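Local coordinates for hypothetical protein (Pyrococcus furiosus, PDB 2FZF) that is of unknown function but, as a member of the rubrerythrin family in the ferritin clan, probably holds a carboxylate-rich metal site within a helical bundle, at residues N56-A59 with E60-K64; M146-G149 with H150-L154; T153-A156 with E157-L161. One frame throughout, in Å; residues are numbered along the deposited sequence.

In the fold
All three contacts are helical i to i+4 neighbourhoods, and each also touches the second subunit. Contact 1 straddles the break between helix 51-61 and helix 63-76 and is partly buried; contact 2 is buried in the middle of helix 134-164; contact 3 continues that helix, sharing Thr153 and Leu154 with contact 2, and lies farther from the chain's centre. Contacts 1 and 2 touch inside the bundle, where Glu62 and Glu147 bring their carboxylates together beside His150, consistent with a rubrerythrin-like metal site. In contact 3, Leu154 and Leu161 pack on helices of the same chain, while Ala156, Leu160 and the charged Arg155 and Glu159 meet the second subunit.

Contact 1: residues N56-A59 with E60-K64; sequences NWLA and EEEKK
One face of the Trp57 indole carries the CG methylene of Glu61, which sits 3.5 Å from the centroid of the six-membered ring in a CH-pi contact, displaced toward the rim. The carboxylate beyond it stands nearly upright on the indole, the two planes 82° apart, with OE1 beside CZ2. Trp57 holds its CG opposite the backbone N (chi1 176°), which lays the ring alongside the Glu61 side chain one turn later; the ring also stacks on Trp57 of the second subunit. Glu61 OE2 forms a salt bridge with Lys64 NZ at 3.6 Å, and the same ammonium donates to Glu61 O at 3.2 Å, so the carboxylate and backbone carbonyl of Glu61 share one partner. The backbone keeps alpha-helical bonds up to the break: Glu61 N reaches Trp57 O at 3.0 Å, while Glu62 N reaches Leu58 O at 3.3 Å before Glu62 leaves helical geometry. Here Leu58 and Glu62 run side by side into the interior, where the Glu62 carboxylate lies close to those of Glu32, Glu117 and Glu147, a cluster resembling the diiron site of rubrerythrins. Leu58 packs on both Tyr39 of helix 21-44 and Leu154 of helix 134-164.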
ATOM      1  N   ASN A  56       7.501   9.152   5.044  1.00 45.68           N
ATOM      2  CA  ASN A  56       6.755  10.265   5.615  1.00 49.78           C
ATOM      3  C   ASN A  56       5.250  10.173   5.322  1.00 52.22           C
ATOM      4  O   ASN A  56       4.425  10.456   6.192  1.00 50.31           O
ATOM      5  CB  ASN A  56       7.314  11.598   5.104  1.00 50.71           C
ATOM      6  CG  ASN A  56       8.356  12.200   6.051  1.00 52.19           C
ATOM      7  OD1 ASN A  56       8.145  12.245   7.270  1.00 50.61           O
ATOM      8  ND2 ASN A  56       9.471  12.678   5.494  1.00 51.11           N
ATOM      9  N   TRP A  57       4.890   9.774   4.104  1.00 56.62           N
ATOM     10  CA  TRP A  57       3.481   9.649   3.745  1.00 61.67           C
ATOM     11  C   TRP A  57       2.864   8.526   4.559  1.00 62.16           C
ATOM     12  O   TRP A  57       1.704   8.585   4.968  1.00 63.47           O
ATOM     13  CB  TRP A  57       3.321   9.325   2.260  1.00 67.43           C
ATOM     14  CG  TRP A  57       1.886   9.090   1.872  1.00 74.91           C
ATOM     15  CD1 TRP A  57       0.923  10.041   1.655  1.00 77.53           C
ATOM     16  CD2 TRP A  57       1.237   7.822   1.715  1.00 77.97           C
ATOM     17  NE1 TRP A  57      -0.283   9.439   1.375  1.00 79.09           N
ATOM     18  CE2 TRP A  57      -0.120   8.079   1.406  1.00 78.91           C
ATOM     19  CE3 TRP A  57       1.667   6.490   1.808  1.00 80.77           C
ATOM     20  CZ2 TRP A  57      -1.050   7.054   1.188  1.00 81.03           C
ATOM     21  CZ3 TRP A  57       0.741   5.466   1.591  1.00 81.27           C
ATOM     22  CH2 TRP A  57      -0.602   5.758   1.284  1.00 81.53           C
ATOM     23  N   LEU A  58       3.664   7.496   4.785  1.00 62.07           N
ATOM     24  CA  LEU A  58       3.237   6.337   5.537  1.00 62.03           C
ATOM     25  C   LEU A  58       3.018   6.719   7.001  1.00 62.67           C
ATOM     26  O   LEU A  58       2.094   6.228   7.645  1.00 63.67           O
ATOM     27  CB  LEU A  58       4.304   5.255   5.398  1.00 61.23           C
ATOM     28  CG  LEU A  58       3.965   3.791   5.608  1.00 59.02           C
ATOM     29  CD1 LEU A  58       5.140   2.967   5.136  1.00 58.68           C
ATOM     30  CD2 LEU A  58       3.661   3.523   7.065  1.00 59.07           C
ATOM     31  N   ALA A  59       3.859   7.602   7.524  1.00 63.96           N
ATOM     32  CA  ALA A  59       3.730   8.039   8.916  1.00 65.80           C
ATOM     33  C   ALA A  59       2.441   8.831   9.137  1.00 66.59           C
ATOM     34  O   ALA A  59       1.773   8.681  10.165  1.00 64.24           O
ATOM     35  CB  ALA A  59       4.930   8.891   9.310  1.00 66.25           C
ATOM     36  N   GLU A  60       2.111   9.676   8.161  1.00 68.05           N
ATOM     37  CA  GLU A  60       0.918  10.514   8.208  1.00 69.58           C
ATOM     38  C   GLU A  60      -0.329   9.659   8.162  1.00 69.43           C
ATOM     39  O   GLU A  60      -1.240   9.806   8.980  1.00 68.15           O
ATOM     40  CB  GLU A  60       0.924  11.501   7.036  1.00 71.10           C
ATOM     41  CG  GLU A  60       2.134  12.427   7.043  1.00 75.34           C
ATOM     42  CD  GLU A  60       2.039  13.561   6.039  1.00 77.21           C
ATOM     43  OE1 GLU A  60       1.072  14.355   6.124  1.00 79.35           O
ATOM     44  OE2 GLU A  60       2.939  13.665   5.170  1.00 76.46           O
ATOM     45  N   GLU A  61      -0.358   8.761   7.186  1.00 70.62           N
ATOM     46  CA  GLU A  61      -1.474   7.846   7.008  1.00 70.96           C
ATOM     47  C   GLU A  61      -1.848   7.159   8.320  1.00 69.08           C
ATOM     48  O   GLU A  61      -3.022   7.089   8.670  1.00 71.03           O
ATOM     49  CB  GLU A  61      -1.109   6.795   5.962  1.00 73.47           C
ATOM     50  CG  GLU A  61      -1.459   7.182   4.544  1.00 77.03           C
ATOM     51  CD  GLU A  61      -2.946   7.072   4.286  1.00 80.40           C
ATOM     52  OE1 GLU A  61      -3.361   7.174   3.104  1.00 81.09           O
ATOM     53  OE2 GLU A  61      -3.704   6.879   5.269  1.00 82.42           O
ATOM     54  N   GLU A  62      -0.854   6.662   9.048  1.00 65.75           N
ATOM     55  CA  GLU A  62      -1.117   5.970  10.297  1.00 62.85           C
ATOM     56  C   GLU A  62      -1.286   6.860  11.511  1.00 60.87           C
ATOM     57  O   GLU A  62      -1.352   6.354  12.632  1.00 61.05           O
ATOM     58  CB  GLU A  62      -0.009   4.940  10.579  1.00 64.72           C
ATOM     59  CG  GLU A  62      -0.001   3.752   9.603  1.00 65.08           C
ATOM     60  CD  GLU A  62       0.920   2.618  10.029  1.00 64.32           C
ATOM     61  OE1 GLU A  62       0.788   2.121  11.178  1.00 61.16           O
ATOM     62  OE2 GLU A  62       1.767   2.220   9.199  1.00 63.88           O
ATOM     63  N   LYS A  63      -1.344   8.174  11.313  1.00 58.76           N
ATOM     64  CA  LYS A  63      -1.503   9.089  12.451  1.00 56.39           C
ATOM     65  C   LYS A  63      -2.921   9.028  12.987  1.00 54.52           C
ATOM     66  O   LYS A  63      -3.147   9.129  14.193  1.00 54.41           O
ATOM     67  CB  LYS A  63      -1.182  10.534  12.045  1.00 57.87           C
ATOM     68  CG  LYS A  63       0.302  10.826  11.885  1.00 59.66           C
ATOM     69  CD  LYS A  63       0.554  12.166  11.183  1.00 60.28           C
ATOM     70  CE  LYS A  63       2.037  12.322  10.804  1.00 59.78           C
ATOM     71  NZ  LYS A  63       2.282  13.355   9.754  1.00 57.99           N
ATOM     72  N   LYS A  64      -3.873   8.853  12.079  1.00 52.08           N
ATOM     73  CA  LYS A  64      -5.271   8.788  12.450  1.00 49.71           C
ATOM     74  C   LYS A  64      -5.678   7.454  13.066  1.00 47.12           C
ATOM     75  O   LYS A  64      -6.779   7.340  13.598  1.00 48.60           O
ATOM     76  CB  LYS A  64      -6.137   9.060  11.225  1.00 52.50           C
ATOM     77  CG  LYS A  64      -6.025   7.984  10.165  1.00 54.96           C
ATOM     78  CD  LYS A  64      -6.981   8.214   9.015  1.00 57.35           C
ATOM     79  CE  LYS A  64      -7.269   6.897   8.308  1.00 60.83           C
ATOM     80  NZ  LYS A  64      -6.023   6.166   7.888  1.00 63.54           N
TER

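Contact 2: residues M146-G149 with H150-L154; sequences MERG and HYYTL
His150 is packed in closely by the residues one turn before it. The carbonyl oxygen of Met146 lies over one face of its imidazole, 3.0 Å above the plane and offset toward the rim, while the same oxygen accepts the backbone N-H of His150 at 3.0 Å. Glu147 OE1 comes up in the ring plane at the CD2 edge, 3.3 Å away, its carboxylate turned 80° to the imidazole. The folded Met146 side chain, bent at both chi2 and chi3, brings its CE methyl to 3.7 Å from His150 NE2. His150 CG stands beside its own backbone N (chi1 -63°), which swings the ring back along the helix beneath Met146. The spacing Glu147-x-x-His150 is the ExxH motif of ferritin-like diiron proteins, and the closeness of Glu117 to Glu147 is consistent with a metal site here. Replacing His150 by alanine removes the ring, and would probably leave Glu147 OE1 and the Met146 methyl without their neighbour and open a gap beside the acidic cluster. Gly149 O is gripped by two donors of Thr153, a residue that packs on Met146 of the second subunit: N at 3.0 Å and OG1 also at 3.0 Å, reaching it from opposite faces of the carbonyl plane. Arg148 and Tyr152 make the looser side. They run side by side in the same direction, guanidinium and phenol planes 39° apart, with NH2 3.7 Å from OH, in a region where Tyr152 also packs against Arg148 of the second subunit. A face of the Tyr152 ring has Tyr151 CD2 over its centre at 4.0 Å, while the Tyr151 hydroxyl leads off to a hydrogen bond with Arg155 NH1.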
ATOM      1  N   MET A 146      -5.433  -1.229   5.291  1.00 42.54           N
ATOM      2  CA  MET A 146      -4.519  -0.102   5.285  1.00 43.41           C
ATOM      3  C   MET A 146      -3.138  -0.618   5.707  1.00 41.82           C
ATOM      4  O   MET A 146      -2.135  -0.252   5.119  1.00 40.61           O
ATOM      5  CB  MET A 146      -4.982   0.969   6.286  1.00 47.16           C
ATOM      6  CG  MET A 146      -6.062   1.924   5.777  1.00 50.42           C
ATOM      7  SD  MET A 146      -5.648   2.632   4.170  1.00 53.37           S
ATOM      8  CE  MET A 146      -4.142   3.601   4.526  1.00 53.14           C
ATOM      9  N   GLU A 147      -3.095  -1.458   6.740  1.00 41.26           N
ATOM     10  CA  GLU A 147      -1.833  -2.011   7.218  1.00 41.93           C
ATOM     11  C   GLU A 147      -1.235  -2.958   6.175  1.00 41.04           C
ATOM     12  O   GLU A 147      -0.033  -2.941   5.901  1.00 35.85           O
ATOM     13  CB  GLU A 147      -2.050  -2.762   8.536  1.00 44.78           C
ATOM     14  CG  GLU A 147      -2.311  -1.872   9.749  1.00 48.07           C
ATOM     15  CD  GLU A 147      -1.113  -1.006  10.105  1.00 51.45           C
ATOM     16  OE1 GLU A 147      -0.868   0.005   9.414  1.00 52.90           O
ATOM     17  OE2 GLU A 147      -0.405  -1.347  11.077  1.00 54.78           O
ATOM     18  N   ARG A 148      -2.100  -3.787   5.603  1.00 42.10           N
ATOM     19  CA  ARG A 148      -1.707  -4.742   4.581  1.00 42.99           C
ATOM     20  C   ARG A 148      -1.060  -3.954   3.434  1.00 42.99           C
ATOM     21  O   ARG A 148      -0.062  -4.384   2.867  1.00 42.11           O
ATOM     22  CB  ARG A 148      -2.953  -5.488   4.100  1.00 45.18           C
ATOM     23  CG  ARG A 148      -2.710  -6.674   3.186  1.00 47.36           C
ATOM     24  CD  ARG A 148      -2.076  -7.856   3.905  1.00 51.56           C
ATOM     25  NE  ARG A 148      -1.950  -9.000   2.996  1.00 57.03           N
ATOM     26  CZ  ARG A 148      -2.983  -9.684   2.499  1.00 57.73           C
ATOM     27  NH1 ARG A 148      -4.224  -9.345   2.836  1.00 57.73           N
ATOM     28  NH2 ARG A 148      -2.777 -10.685   1.645  1.00 53.90           N
ATOM     29  N   GLY A 149      -1.638  -2.796   3.110  1.00 43.26           N
ATOM     30  CA  GLY A 149      -1.107  -1.956   2.052  1.00 41.77           C
ATOM     31  C   GLY A 149       0.239  -1.343   2.392  1.00 41.09           C
ATOM     32  O   GLY A 149       1.110  -1.232   1.526  1.00 40.90           O
ATOM     33  N   HIS A 150       0.416  -0.940   3.650  1.00 40.22           N
ATOM     34  CA  HIS A 150       1.678  -0.354   4.090  1.00 39.51           C
ATOM     35  C   HIS A 150       2.762  -1.438   4.029  1.00 38.86           C
ATOM     36  O   HIS A 150       3.924  -1.150   3.747  1.00 39.62           O
ATOM     37  CB  HIS A 150       1.546   0.200   5.513  1.00 39.14           C
ATOM     38  CG  HIS A 150       0.554   1.319   5.641  1.00 42.21           C
ATOM     39  ND1 HIS A 150       0.424   2.317   4.694  1.00 42.08           N
ATOM     40  CD2 HIS A 150      -0.337   1.616   6.619  1.00 43.27           C
ATOM     41  CE1 HIS A 150      -0.502   3.177   5.083  1.00 42.16           C
ATOM     42  NE2 HIS A 150      -0.981   2.775   6.248  1.00 44.36           N
ATOM     43  N   TYR A 151       2.358  -2.682   4.273  1.00 37.81           N
ATOM     44  CA  TYR A 151       3.261  -3.822   4.229  1.00 38.18           C
ATOM     45  C   TYR A 151       3.847  -4.004   2.831  1.00 38.50           C
ATOM     46  O   TYR A 151       5.059  -4.180   2.672  1.00 38.67           O
ATOM     47  CB  TYR A 151       2.534  -5.109   4.636  1.00 38.14           C
ATOM     48  CG  TYR A 151       3.318  -6.369   4.326  1.00 40.04           C
ATOM     49  CD1 TYR A 151       4.503  -6.665   5.011  1.00 42.16           C
ATOM     50  CD2 TYR A 151       2.911  -7.237   3.309  1.00 40.74           C
ATOM     51  CE1 TYR A 151       5.265  -7.796   4.686  1.00 41.53           C
ATOM     52  CE2 TYR A 151       3.667  -8.368   2.976  1.00 40.55           C
ATOM     53  CZ  TYR A 151       4.837  -8.637   3.667  1.00 41.96           C
ATOM     54  OH  TYR A 151       5.588  -9.747   3.347  1.00 45.14           O
ATOM     55  N   TYR A 152       2.994  -3.963   1.812  1.00 38.51           N
ATOM     56  CA  TYR A 152       3.467  -4.135   0.441  1.00 39.51           C
ATOM     57  C   TYR A 152       4.305  -2.937  -0.011  1.00 39.62           C
ATOM     58  O   TYR A 152       5.346  -3.100  -0.668  1.00 39.38           O
ATOM     59  CB  TYR A 152       2.286  -4.372  -0.509  1.00 39.17           C
ATOM     60  CG  TYR A 152       1.752  -5.796  -0.448  1.00 39.43           C
ATOM     61  CD1 TYR A 152       2.561  -6.885  -0.800  1.00 40.70           C
ATOM     62  CD2 TYR A 152       0.449  -6.062  -0.021  1.00 40.61           C
ATOM     63  CE1 TYR A 152       2.084  -8.200  -0.726  1.00 39.01           C
ATOM     64  CE2 TYR A 152      -0.036  -7.376   0.059  1.00 39.26           C
ATOM     65  CZ  TYR A 152       0.791  -8.435  -0.297  1.00 38.46           C
ATOM     66  OH  TYR A 152       0.324  -9.718  -0.228  1.00 39.48           O
ATOM     67  N   THR A 153       3.873  -1.733   0.356  1.00 37.22           N
ATOM     68  CA  THR A 153       4.630  -0.546  -0.010  1.00 35.64           C
ATOM     69  C   THR A 153       6.025  -0.686   0.596  1.00 35.92           C
ATOM     70  O   THR A 153       7.026  -0.465  -0.081  1.00 36.53           O
ATOM     71  CB  THR A 153       3.967   0.748   0.533  1.00 35.99           C
ATOM     72  OG1 THR A 153       2.624   0.834   0.049  1.00 36.62           O
ATOM     73  CG2 THR A 153       4.733   1.982   0.083  1.00 30.65           C
ATOM     74  N   LEU A 154       6.094  -1.076   1.865  1.00 35.46           N
ATOM     75  CA  LEU A 154       7.387  -1.221   2.525  1.00 37.23           C
ATOM     76  C   LEU A 154       8.330  -2.261   1.902  1.00 38.40           C
ATOM     77  O   LEU A 154       9.554  -2.068   1.867  1.00 35.16           O
ATOM     78  CB  LEU A 154       7.184  -1.536   4.005  1.00 37.18           C
ATOM     79  CG  LEU A 154       7.013  -0.312   4.897  1.00 36.87           C
ATOM     80  CD1 LEU A 154       6.628  -0.768   6.292  1.00 36.19           C
ATOM     81  CD2 LEU A 154       8.311   0.496   4.931  1.00 35.57           C
TER

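Contact 3: residues T153-A156 with E157-L161; sequences TLRA and EYELL
Ala156 O accepts the backbone N-H of Leu160 at 2.8 Å, with the donor nearly in line with the carbonyl bond and an N-H...O angle of 158°. Two neighbouring i to i+4 bonds of the same helix are nearly straight: Tyr158 N to Leu154 O at 2.9 Å and Glu157 N to Thr153 O at 3.2 Å. The Glu159 N bond to Arg155 O is modelled shorter and more bent, and at this resolution little rests on the difference. Side chains add less to this contact than the backbone does. Arg155 and Glu159 are one turn apart and of opposite charge, yet Arg155 NE stays 5.6 Å from Glu159 OE2; their nearest side-chain approach is CD to OE2 at 4.4 Å. Each looks to other partners instead. Arg155 gives NH1 to the hydroxyl of Tyr151 in a hydrogen bond and NH2 to Asp145 of the second subunit in a salt bridge, while Glu159 OE1 makes a weak, long ion pair with Arg141 of that subunit. Tyr158 carries its CG on the side away from the backbone N (chi1 178°), and this leads the ring off from the preceding turn toward Ile107 and Arg111 on helix 103-129. Glu157, bent at chi2, lies with its CB 3.4 Å from Leu154 O and has a weak, long ion pair with Lys54. As a continuous helix of a ferritin-like bundle, this part of helix 134-164 divides its side chains between the second subunit and two helices of its own chain: Ala156 and Leu160 pack on Tyr142 of the second subunit, whereas Leu154 meets Leu58 and Ala113, and Leu161 meets Leu51 and Ile107, on helices 51-61 and 103-129 respectively.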
ATOM      1  N   THR A 153       3.873  -1.733   0.356  1.00 37.22           N
ATOM      2  CA  THR A 153       4.630  -0.546  -0.010  1.00 35.64           C
ATOM      3  C   THR A 153       6.025  -0.686   0.596  1.00 35.92           C
ATOM      4  O   THR A 153       7.026  -0.465  -0.081  1.00 36.53           O
ATOM      5  CB  THR A 153       3.967   0.748   0.533  1.00 35.99           C
ATOM      6  OG1 THR A 153       2.624   0.834   0.049  1.00 36.62           O
ATOM      7  CG2 THR A 153       4.733   1.982   0.083  1.00 30.65           C
ATOM      8  N   LEU A 154       6.094  -1.076   1.865  1.00 35.46           N
ATOM      9  CA  LEU A 154       7.387  -1.221   2.525  1.00 37.23           C
ATOM     10  C   LEU A 154       8.330  -2.261   1.902  1.00 38.40           C
ATOM     11  O   LEU A 154       9.554  -2.068   1.867  1.00 35.16           O
ATOM     12  CB  LEU A 154       7.184  -1.536   4.005  1.00 37.18           C
ATOM     13  CG  LEU A 154       7.013  -0.312   4.897  1.00 36.87           C
ATOM     14  CD1 LEU A 154       6.628  -0.768   6.292  1.00 36.19           C
ATOM     15  CD2 LEU A 154       8.311   0.496   4.931  1.00 35.57           C
ATOM     16  N   ARG A 155       7.756  -3.364   1.423  1.00 40.40           N
ATOM     17  CA  ARG A 155       8.537  -4.437   0.801  1.00 41.07           C
ATOM     18  C   ARG A 155       9.050  -3.967  -0.570  1.00 40.99           C
ATOM     19  O   ARG A 155      10.128  -4.373  -1.016  1.00 41.39           O
ATOM     20  CB  ARG A 155       7.674  -5.707   0.639  1.00 42.20           C
ATOM     21  CG  ARG A 155       8.445  -6.980   0.245  1.00 42.50           C
ATOM     22  CD  ARG A 155       7.573  -7.939  -0.573  1.00 45.49           C
ATOM     23  NE  ARG A 155       6.809  -8.884   0.229  1.00 47.53           N
ATOM     24  CZ  ARG A 155       5.790  -9.612  -0.227  1.00 49.29           C
ATOM     25  NH1 ARG A 155       5.159 -10.449   0.587  1.00 51.41           N
ATOM     26  NH2 ARG A 155       5.373  -9.495  -1.481  1.00 48.77           N
ATOM     27  N   ALA A 156       8.277  -3.117  -1.243  1.00 38.72           N
ATOM     28  CA  ALA A 156       8.721  -2.620  -2.535  1.00 37.34           C
ATOM     29  C   ALA A 156      10.012  -1.856  -2.253  1.00 35.58           C
ATOM     30  O   ALA A 156      11.057  -2.101  -2.867  1.00 31.70           O
ATOM     31  CB  ALA A 156       7.662  -1.703  -3.158  1.00 37.24           C
ATOM     32  N   GLU A 157       9.943  -0.945  -1.293  1.00 35.27           N
ATOM     33  CA  GLU A 157      11.126  -0.190  -0.926  1.00 37.08           C
ATOM     34  C   GLU A 157      12.284  -1.137  -0.627  1.00 37.67           C
ATOM     35  O   GLU A 157      13.352  -1.044  -1.230  1.00 35.91           O
ATOM     36  CB  GLU A 157      10.832   0.700   0.276  1.00 35.81           C
ATOM     37  CG  GLU A 157       9.966   1.884  -0.089  1.00 34.87           C
ATOM     38  CD  GLU A 157      10.452   2.579  -1.343  1.00 36.05           C
ATOM     39  OE1 GLU A 157      11.683   2.760  -1.492  1.00 35.54           O
ATOM     40  OE2 GLU A 157       9.602   2.946  -2.177  1.00 38.81           O
ATOM     41  N   TYR A 158      12.057  -2.050   0.307  1.00 40.40           N
ATOM     42  CA  TYR A 158      13.046  -3.050   0.685  1.00 42.25           C
ATOM     43  C   TYR A 158      13.595  -3.778  -0.547  1.00 43.26           C
ATOM     44  O   TYR A 158      14.793  -4.077  -0.641  1.00 42.02           O
ATOM     45  CB  TYR A 158      12.384  -4.058   1.618  1.00 44.00           C
ATOM     46  CG  TYR A 158      13.286  -5.177   2.041  1.00 44.27           C
ATOM     47  CD1 TYR A 158      14.388  -4.931   2.856  1.00 43.79           C
ATOM     48  CD2 TYR A 158      13.031  -6.486   1.646  1.00 43.08           C
ATOM     49  CE1 TYR A 158      15.205  -5.957   3.269  1.00 43.55           C
ATOM     50  CE2 TYR A 158      13.845  -7.516   2.057  1.00 43.24           C
ATOM     51  CZ  TYR A 158      14.922  -7.244   2.871  1.00 43.28           C
ATOM     52  OH  TYR A 158      15.689  -8.268   3.344  1.00 47.42           O
ATOM     53  N   GLU A 159      12.694  -4.064  -1.483  1.00 44.52           N
ATOM     54  CA  GLU A 159      13.011  -4.757  -2.733  1.00 46.76           C
ATOM     55  C   GLU A 159      13.994  -3.943  -3.590  1.00 47.73           C
ATOM     56  O   GLU A 159      14.982  -4.475  -4.087  1.00 47.05           O
ATOM     57  CB  GLU A 159      11.702  -4.998  -3.508  1.00 46.96           C
ATOM     58  CG  GLU A 159      11.682  -6.200  -4.453  1.00 47.21           C
ATOM     59  CD  GLU A 159      11.864  -7.533  -3.742  1.00 45.27           C
ATOM     60  OE1 GLU A 159      13.014  -7.856  -3.375  1.00 44.89           O
ATOM     61  OE2 GLU A 159      10.861  -8.248  -3.550  1.00 43.19           O
ATOM     62  N   LEU A 160      13.711  -2.651  -3.747  1.00 49.94           N
ATOM     63  CA  LEU A 160      14.548  -1.756  -4.536  1.00 51.09           C
ATOM     64  C   LEU A 160      15.810  -1.321  -3.794  1.00 52.73           C
ATOM     65  O   LEU A 160      16.762  -0.842  -4.401  1.00 53.74           O
ATOM     66  CB  LEU A 160      13.734  -0.528  -4.953  1.00 51.49           C
ATOM     67  CG  LEU A 160      13.607  -0.271  -6.462  1.00 53.90           C
ATOM     68  CD1 LEU A 160      13.402  -1.584  -7.221  1.00 53.66           C
ATOM     69  CD2 LEU A 160      12.445   0.683  -6.714  1.00 53.42           C
ATOM     70  N   LEU A 161      15.820  -1.481  -2.478  1.00 54.66           N
ATOM     71  CA  LEU A 161      16.987  -1.109  -1.693  1.00 56.15           C
ATOM     72  C   LEU A 161      18.048  -2.194  -1.782  1.00 58.34           C
ATOM     73  O   LEU A 161      19.182  -2.000  -1.357  1.00 59.29           O
ATOM     74  CB  LEU A 161      16.600  -0.898  -0.230  1.00 54.29           C
ATOM     75  CG  LEU A 161      16.070   0.483   0.110  1.00 53.52           C
ATOM     76  CD1 LEU A 161      15.651   0.528   1.559  1.00 51.79           C
ATOM     77  CD2 LEU A 161      17.163   1.528  -0.181  1.00 53.97           C
TER